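Local atomic coordinates of protein YciF (Escherichia coli, PDB entry 2GS4), a protein that is a stress protein of the ferritin-like, rubrerythrin-related kind, forms a homodimer and probably binds metal, its precise role being undefined. Residues Leu14-Ser19 / Met73-Met78; Gln23-Leu28 / Glu49-Gln54. One frame throughout, in Å; residues are numbered along the deposited sequence.

Interaction 1 (Leu14-Ser19 / Met73-Met78); sequences LSDTYS and MKCVAM
Two torsions set up the meeting of Ser19 with the N-terminal edge of a helix: with chi1 at 165° the hydroxyl of Ser19 points away from its own N and reaches the chain at Cys75, while SG of Cys75, turned from its backbone N in the same way (chi1 176°), is directed to the helix that follows. The motif is a helix N-cap in a ferritin-like bundle, where the loop entering helix 76-89 is fastened to the side of helix 6-33. Cys75 N donates to Ser19 OG at 2.8 Å (N-H...O angle 157°), and Cys75 SG accepts from Met78 N at 3.5 Å, so one residue is gripped by the neighbouring helix through its backbone and caps the new helix through its side chain. Ser19 OG has a further partner in Gln23 NE2, one turn along its helix. Beside this, the carboxylate of Asp16 lies against the cysteine, OD2 coming within 3.3 Å of Cys75 CB. The same oxygen sits 3.6 Å from SE of selenomethionine Met73, whose chain bends at chi3 to lay its methyl CE against Ser15 CB. Ser15 OG itself turns to Lys71 N and Ile11 O. With an alanine at Asp16 the carboxylate would be missing, probably leaving a gap between Met73 SE and Cys75 CB and the water on Lys74 O without its second partner. That water donates both to Asp16 OD2, at 3.2 Å, and to Lys74 O, at 2.6 Å.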
loop_
_atom_site.group_PDB
_atom_site.type_symbol
_atom_site.label_atom_id
_atom_site.label_comp_id
_atom_site.label_asym_id
_atom_site.label_seq_id
_atom_site.Cartn_x
_atom_site.Cartn_y
_atom_site.Cartn_z
ATOM N N LEU A 14 -9.957 8.282 -0.017
ATOM C CA LEU A 14 -11.207 7.646 0.388
ATOM C C LEU A 14 -11.679 6.694 -0.708
ATOM O O LEU A 14 -12.165 5.593 -0.425
ATOM C CB LEU A 14 -12.283 8.707 0.645
ATOM C CG LEU A 14 -13.613 8.165 1.172
ATOM C CD1 LEU A 14 -13.442 7.711 2.602
ATOM C CD2 LEU A 14 -14.684 9.256 1.086
ATOM N N SER A 15 -11.529 7.129 -1.957
ATOM C CA SER A 15 -11.927 6.340 -3.118
ATOM C C SER A 15 -11.054 5.093 -3.232
ATOM O O SER A 15 -11.525 4.019 -3.643
ATOM C CB SER A 15 -11.802 7.171 -4.397
ATOM O OG SER A 15 -12.713 8.255 -4.398
ATOM N N ASP A 16 -9.783 5.241 -2.867
ATOM C CA ASP A 16 -8.843 4.129 -2.915
ATOM C C ASP A 16 -9.267 3.145 -1.827
ATOM O O ASP A 16 -9.339 1.936 -2.054
ATOM C CB ASP A 16 -7.422 4.629 -2.640
ATOM C CG ASP A 16 -6.387 3.999 -3.560
ATOM O OD1 ASP A 16 -5.175 4.174 -3.302
ATOM O OD2 ASP A 16 -6.781 3.336 -4.537
ATOM N N THR A 17 -9.580 3.672 -0.648
ATOM C CA THR A 17 -9.999 2.813 0.451
ATOM C C THR A 17 -11.309 2.090 0.106
ATOM O O THR A 17 -11.483 0.918 0.456
ATOM C CB THR A 17 -10.122 3.626 1.763
ATOM O OG1 THR A 17 -8.807 3.923 2.254
ATOM C CG2 THR A 17 -10.888 2.857 2.821
ATOM N N TYR A 18 -12.214 2.767 -0.602
ATOM C CA TYR A 18 -13.480 2.149 -1.007
ATOM C C TYR A 18 -13.113 0.920 -1.840
ATOM O O TYR A 18 -13.635 -0.170 -1.627
ATOM C CB TYR A 18 -14.306 3.112 -1.864
ATOM C CG TYR A 18 -15.727 2.654 -2.154
ATOM C CD1 TYR A 18 -16.745 2.845 -1.219
ATOM C CD2 TYR A 18 -16.053 2.040 -3.364
ATOM C CE1 TYR A 18 -18.051 2.438 -1.479
ATOM C CE2 TYR A 18 -17.367 1.624 -3.635
ATOM C CZ TYR A 18 -18.356 1.829 -2.685
ATOM O OH TYR A 18 -19.650 1.436 -2.937
ATOM N N SER A 19 -12.196 1.105 -2.783
ATOM C CA SER A 19 -11.753 0.005 -3.631
ATOM C C SER A 19 -11.129 -1.109 -2.789
ATOM O O SER A 19 -11.415 -2.279 -3.006
ATOM C CB SER A 19 -10.752 0.511 -4.680
ATOM O OG SER A 19 -10.040 -0.559 -5.283
HETATM N N MSE A 73 -11.660 3.496 -9.206
HETATM C CA MSE A 73 -10.246 3.161 -9.337
HETATM C C MSE A 73 -9.963 1.834 -8.648
HETATM O O MSE A 73 -10.767 1.355 -7.858
HETATM C CB MSE A 73 -9.367 4.267 -8.725
HETATM C CG MSE A 73 -9.673 4.587 -7.252
HETATM SE SE MSE A 73 -8.470 5.870 -6.392
HETATM C CE MSE A 73 -9.237 7.520 -7.050
ATOM N N LYS A 74 -8.833 1.223 -8.981
ATOM C CA LYS A 74 -8.441 -0.041 -8.371
ATOM C C LYS A 74 -7.258 0.268 -7.455
ATOM O O LYS A 74 -6.251 0.815 -7.899
ATOM C CB LYS A 74 -8.013 -1.049 -9.443
ATOM C CG LYS A 74 -7.831 -2.491 -8.925
ATOM C CD LYS A 74 -9.065 -3.348 -9.206
ATOM C CE LYS A 74 -8.943 -4.734 -8.594
ATOM N NZ LYS A 74 -7.670 -5.426 -8.958
ATOM N N CYS A 75 -7.393 -0.068 -6.178
ATOM C CA CYS A 75 -6.333 0.164 -5.203
ATOM C C CYS A 75 -5.287 -0.933 -5.391
ATOM O O CYS A 75 -5.496 -2.089 -5.001
ATOM C CB CYS A 75 -6.908 0.131 -3.780
ATOM S SG CYS A 75 -5.689 0.295 -2.453
ATOM N N VAL A 76 -4.163 -0.551 -5.990
ATOM C CA VAL A 76 -3.066 -1.468 -6.274
ATOM C C VAL A 76 -2.408 -2.013 -5.006
ATOM O O VAL A 76 -1.952 -3.157 -4.980
ATOM C CB VAL A 76 -2.034 -0.762 -7.186
ATOM C CG1 VAL A 76 -0.766 -1.575 -7.311
ATOM C CG2 VAL A 76 -2.662 -0.559 -8.567
ATOM N N ALA A 77 -2.360 -1.198 -3.958
ATOM C CA ALA A 77 -1.767 -1.627 -2.699
ATOM C C ALA A 77 -2.553 -2.815 -2.133
ATOM O O ALA A 77 -1.971 -3.840 -1.807
ATOM C CB ALA A 77 -1.760 -0.474 -1.704
HETATM N N MSE A 78 -3.872 -2.684 -2.015
HETATM C CA MSE A 78 -4.658 -3.793 -1.474
HETATM C C MSE A 78 -4.566 -5.034 -2.346
HETATM O O MSE A 78 -4.536 -6.154 -1.841
HETATM C CB MSE A 78 -6.132 -3.414 -1.316
HETATM C CG MSE A 78 -6.959 -4.565 -0.744
HETATM SE SE MSE A 78 -6.328 -5.145 0.988
HETATM C CE MSE A 78 -7.124 -3.732 2.043
HETATM O O HOH W 1 -5.629 3.337 -7.497
#

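Interaction 2 (Gln23-Leu28 / Glu49-Gln54); sequences QLTRAL and EETHGQ
An antiparallel helix pair of the ferritin-like bundle is built here from the facing turns of helix 6-33 and helix 38-63, which follow each other in the chain. The axes of the two short segments approach to 9.4 Å with 169° between their directions, and the backbones come nearest at Thr25 and Thr51, CA to CA 6.6 Å. No hydrogen bond crosses the interface; the contact is made by two threonine methyls, a histidine ring and leucine side chains. Methyl meets methyl where Thr25 CG2 lies 4.0 Å from Thr51 CG2, the two side chains slanting past one another. The same Thr25 methyl also covers one face of the His52 imidazole, 3.9 Å from the ring centroid and 16° off the ring normal, a CH-pi contact in which the threonine and the histidine cross at about a right angle. With chi1 of Thr25 at 59°, OG1 lies between the backbone N and the carbonyl carbon and bonds to Lys22 O within its own helix, while CG2 is directed to the partner helix. Thr51 reaches the same division by another rotamer: OG1 bonds to His47 O, one turn back, and CG2 faces helix 6-33. Both hydroxyls are thus satisfied locally, which lets threonines line a helix interface through their methyls. One turn further along, Leu28 CD1 packs 3.4 Å from Thr51 OG1, and Leu24 CB adds a looser contact with Thr51 CG2. Around the pair, Leu24 also touches Met78 of helix 76-89, whereas Glu50 and Gln54 turn to helix 130-159, with Gln54 NE2 bonding to Glu142 and Glu143, so the contact sits between those two helices.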
loop_
_atom_site.group_PDB
_atom_site.type_symbol
_atom_site.label_atom_id
_atom_site.label_comp_id
_atom_site.label_asym_id
_atom_site.label_seq_id
_atom_site.Cartn_x
_atom_site.Cartn_y
_atom_site.Cartn_z
ATOM N N GLN A 23 -12.347 -5.052 -2.593
ATOM C CA GLN A 23 -11.485 -6.191 -2.873
ATOM C C GLN A 23 -11.389 -7.049 -1.625
ATOM O O GLN A 23 -11.404 -8.280 -1.707
ATOM C CB GLN A 23 -10.079 -5.720 -3.266
ATOM C CG GLN A 23 -10.037 -4.751 -4.432
ATOM C CD GLN A 23 -8.618 -4.315 -4.761
ATOM O OE1 GLN A 23 -7.732 -5.143 -4.937
ATOM N NE2 GLN A 23 -8.401 -3.013 -4.841
ATOM N N LEU A 24 -11.303 -6.413 -0.459
ATOM C CA LEU A 24 -11.186 -7.188 0.763
ATOM C C LEU A 24 -12.367 -8.159 0.953
ATOM O O LEU A 24 -12.160 -9.290 1.394
ATOM C CB LEU A 24 -11.023 -6.263 1.975
ATOM C CG LEU A 24 -10.296 -6.867 3.192
ATOM C CD1 LEU A 24 -9.010 -7.573 2.760
ATOM C CD2 LEU A 24 -9.975 -5.773 4.199
ATOM N N THR A 25 -13.586 -7.744 0.591
ATOM C CA THR A 25 -14.762 -8.623 0.739
ATOM C C THR A 25 -14.555 -9.990 0.091
ATOM O O THR A 25 -14.822 -11.021 0.713
ATOM C CB THR A 25 -16.061 -7.999 0.140
ATOM O OG1 THR A 25 -15.873 -7.726 -1.251
ATOM C CG2 THR A 25 -16.437 -6.711 0.874
ATOM N N ARG A 26 -14.090 -10.000 -1.157
ATOM C CA ARG A 26 -13.830 -11.254 -1.859
ATOM C C ARG A 26 -12.716 -12.025 -1.143
ATOM O O ARG A 26 -12.857 -13.210 -0.844
ATOM C CB ARG A 26 -13.402 -11.004 -3.321
ATOM C CG ARG A 26 -14.510 -10.573 -4.296
ATOM C CD ARG A 26 -14.469 -9.074 -4.644
ATOM N NE ARG A 26 -13.332 -8.685 -5.481
ATOM C CZ ARG A 26 -13.188 -7.478 -6.032
ATOM N NH1 ARG A 26 -14.109 -6.542 -5.839
ATOM N NH2 ARG A 26 -12.118 -7.202 -6.768
ATOM N N ALA A 27 -11.614 -11.341 -0.860
ATOM C CA ALA A 27 -10.474 -11.975 -0.207
ATOM C C ALA A 27 -10.800 -12.651 1.123
ATOM O O ALA A 27 -10.329 -13.753 1.396
ATOM C CB ALA A 27 -9.361 -10.960 -0.010
ATOM N N LEU A 28 -11.609 -12.000 1.950
ATOM C CA LEU A 28 -11.951 -12.565 3.250
ATOM C C LEU A 28 -12.791 -13.843 3.150
ATOM O O LEU A 28 -12.642 -14.744 3.975
ATOM C CB LEU A 28 -12.658 -11.506 4.110
ATOM C CG LEU A 28 -11.762 -10.317 4.489
ATOM C CD1 LEU A 28 -12.592 -9.182 5.069
ATOM C CD2 LEU A 28 -10.709 -10.773 5.484
ATOM N N GLU A 49 -18.006 -9.684 7.379
ATOM C CA GLU A 49 -19.254 -8.989 7.657
ATOM C C GLU A 49 -18.979 -7.550 8.065
ATOM O O GLU A 49 -19.592 -6.626 7.536
ATOM C CB GLU A 49 -20.028 -9.728 8.741
ATOM C CG GLU A 49 -20.434 -11.120 8.305
ATOM C CD GLU A 49 -21.129 -11.103 6.959
ATOM O OE1 GLU A 49 -21.028 -12.107 6.222
ATOM O OE2 GLU A 49 -21.780 -10.083 6.636
ATOM N N GLU A 50 -18.035 -7.360 8.985
ATOM C CA GLU A 50 -17.662 -6.025 9.439
ATOM C C GLU A 50 -17.194 -5.160 8.254
ATOM O O GLU A 50 -17.457 -3.963 8.230
ATOM C CB GLU A 50 -16.575 -6.143 10.532
ATOM C CG GLU A 50 -15.781 -4.879 10.862
ATOM C CD GLU A 50 -14.724 -5.118 11.944
ATOM O OE1 GLU A 50 -13.573 -4.658 11.777
ATOM O OE2 GLU A 50 -15.045 -5.766 12.967
ATOM N N THR A 51 -16.524 -5.763 7.269
ATOM C CA THR A 51 -16.050 -5.015 6.104
ATOM C C THR A 51 -17.211 -4.532 5.231
ATOM O O THR A 51 -17.153 -3.422 4.682
ATOM C CB THR A 51 -15.058 -5.851 5.238
ATOM O OG1 THR A 51 -13.876 -6.142 6.000
ATOM C CG2 THR A 51 -14.637 -5.062 3.986
ATOM N N HIS A 52 -18.250 -5.357 5.083
ATOM C CA HIS A 52 -19.403 -4.937 4.298
ATOM C C HIS A 52 -20.011 -3.754 5.045
ATOM O O HIS A 52 -20.486 -2.792 4.434
ATOM C CB HIS A 52 -20.431 -6.072 4.157
ATOM C CG HIS A 52 -20.250 -6.899 2.920
ATOM N ND1 HIS A 52 -19.883 -8.229 2.954
ATOM C CD2 HIS A 52 -20.360 -6.575 1.610
ATOM C CE1 HIS A 52 -19.772 -8.684 1.719
ATOM N NE2 HIS A 52 -20.055 -7.700 0.884
ATOM N N GLY A 53 -19.973 -3.820 6.374
ATOM C CA GLY A 53 -20.514 -2.740 7.176
ATOM C C GLY A 53 -19.702 -1.462 7.023
ATOM O O GLY A 53 -20.252 -0.364 7.055
ATOM N N GLN A 54 -18.389 -1.605 6.864
ATOM C CA GLN A 54 -17.507 -0.455 6.717
ATOM C C GLN A 54 -17.718 0.217 5.368
ATOM O O GLN A 54 -17.557 1.441 5.243
ATOM C CB GLN A 54 -16.045 -0.898 6.931
ATOM C CG GLN A 54 -15.819 -1.369 8.371
ATOM C CD GLN A 54 -14.529 -2.140 8.597
ATOM O OE1 GLN A 54 -13.858 -2.546 7.654
ATOM N NE2 GLN A 54 -14.194 -2.364 9.867
#

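Helix 6-33 serves both contacts, through neighbouring turns. Interaction 1 joins it to the start of helix 76-89 and interaction 2 to helix 38-63, their centres about 13 Å apart. Along the chain, interaction 2 is nested inside the loop that interaction 1 closes. The two meet directly at Gln23, whose NE2 lies 3.1 Å from Cys75 O, a probable hydrogen bond, and at Leu24, whose CD1 packs 4.0 Å from Met78 SE. Leu24 thus belongs to both contacts. Interaction 1 also adjoins the dimer partner, where Ala77 packs on Ala77 of the second subunit.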